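Local structure of pectate lyase (Erwinia chrysanthemi, 1RU4) at residues 34-37 with 38-42. The protein cleaves pectate by eliminative (lyase) chemistry and is built as a right-handed parallel beta-helix. Numbering follows the deposited sequence.
Sequences APMS and FSAAM
S37 and S39 meet through their hydroxyls at the start of helix 38-44. S37 OG and S39 OG are hydrogen-bonded at 3.1 Å, and either may be the donor. S37 holds the N-cap position. With chi1 at 66°, S37 OG sits between its own backbone N and carbonyl carbon and faces the first turn. S37 OG is 3.3 Å from A40 CB.

The backbone supplies the second polar link. A41 N donates to S37 O at 3.1 Å, with an N-H...O angle of 162°. This is the first i to i+4 bond of the helix, and M42 N to F38 O continues the pattern. The short helix packs at one end of the parallel beta-helix, in the link from strand 16-19 to strand 50-53. A41 rests on V19 and I51.

The apolar part belongs to M36. Its chain bends at chi3 (-66°) and brings M36 CE over the A40-A41 peptide, 3.6 Å from A41 N. M36 CE also touches A40 CB at 3.7 Å, while M36 CG lies 4.2 Å from A41 CB. M36 is buried, also packing on Y17 and V19. The F38 side chain leaves the helix away from 34-37 at its CA-CB bond. Its ring and that of F94 stack edge-to-face.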
# COMPACT_ATOMS: atom_id res chain seq x y z
N ALA A 34 22.48 -22.65 13.69
CA ALA A 34 21.89 -22.78 15.02
C ALA A 34 20.76 -21.76 15.16
O ALA A 34 20.76 -20.92 16.06
CB ALA A 34 22.96 -22.53 16.09
N PRO A 35 19.75 -21.84 14.27
CA PRO A 35 18.61 -20.92 14.28
C PRO A 35 17.64 -21.10 15.44
O PRO A 35 17.30 -22.22 15.82
CB PRO A 35 17.93 -21.21 12.95
CG PRO A 35 18.13 -22.68 12.80
CD PRO A 35 19.59 -22.85 13.21
N MET A 36 17.20 -19.98 16.00
CA MET A 36 16.20 -20.00 17.07
C MET A 36 14.82 -19.77 16.45
O MET A 36 14.71 -19.45 15.26
CB MET A 36 16.52 -18.92 18.11
CG MET A 36 16.40 -17.48 17.62
SD MET A 36 17.37 -16.32 18.62
CE MET A 36 16.54 -16.40 20.17
N SER A 37 13.77 -19.99 17.23
CA SER A 37 12.41 -19.79 16.74
C SER A 37 12.08 -18.30 16.69
O SER A 37 12.74 -17.49 17.33
CB SER A 37 11.40 -20.51 17.64
OG SER A 37 11.37 -19.94 18.94
N PHE A 38 11.05 -17.95 15.92
CA PHE A 38 10.63 -16.56 15.82
C PHE A 38 10.20 -16.02 17.18
O PHE A 38 10.55 -14.90 17.55
CB PHE A 38 9.49 -16.40 14.81
CG PHE A 38 9.10 -14.97 14.55
CD1 PHE A 38 9.98 -14.09 13.93
CD2 PHE A 38 7.86 -14.49 14.95
CE1 PHE A 38 9.64 -12.76 13.71
CE2 PHE A 38 7.50 -13.16 14.74
CZ PHE A 38 8.39 -12.29 14.11
N SER A 39 9.46 -16.83 17.93
CA SER A 39 9.00 -16.44 19.26
C SER A 39 10.15 -16.19 20.24
O SER A 39 10.11 -15.24 21.02
CB SER A 39 8.03 -17.48 19.84
OG SER A 39 8.64 -18.76 19.94
N ALA A 40 11.19 -17.02 20.17
CA ALA A 40 12.35 -16.86 21.04
C ALA A 40 13.08 -15.56 20.73
O ALA A 40 13.50 -14.83 21.63
CB ALA A 40 13.29 -18.05 20.89
N ALA A 41 13.22 -15.26 19.44
CA ALA A 41 13.88 -14.03 19.00
C ALA A 41 13.08 -12.81 19.44
O ALA A 41 13.65 -11.81 19.90
CB ALA A 41 14.05 -14.03 17.50
N MET A 42 11.76 -12.88 19.31
CA MET A 42 10.87 -11.81 19.74
C MET A 42 11.01 -11.51 21.23
O MET A 42 10.95 -10.35 21.65
CB MET A 42 9.42 -12.18 19.43
CG MET A 42 9.05 -12.08 17.96
SD MET A 42 8.77 -10.37 17.47
CE MET A 42 7.11 -10.15 18.13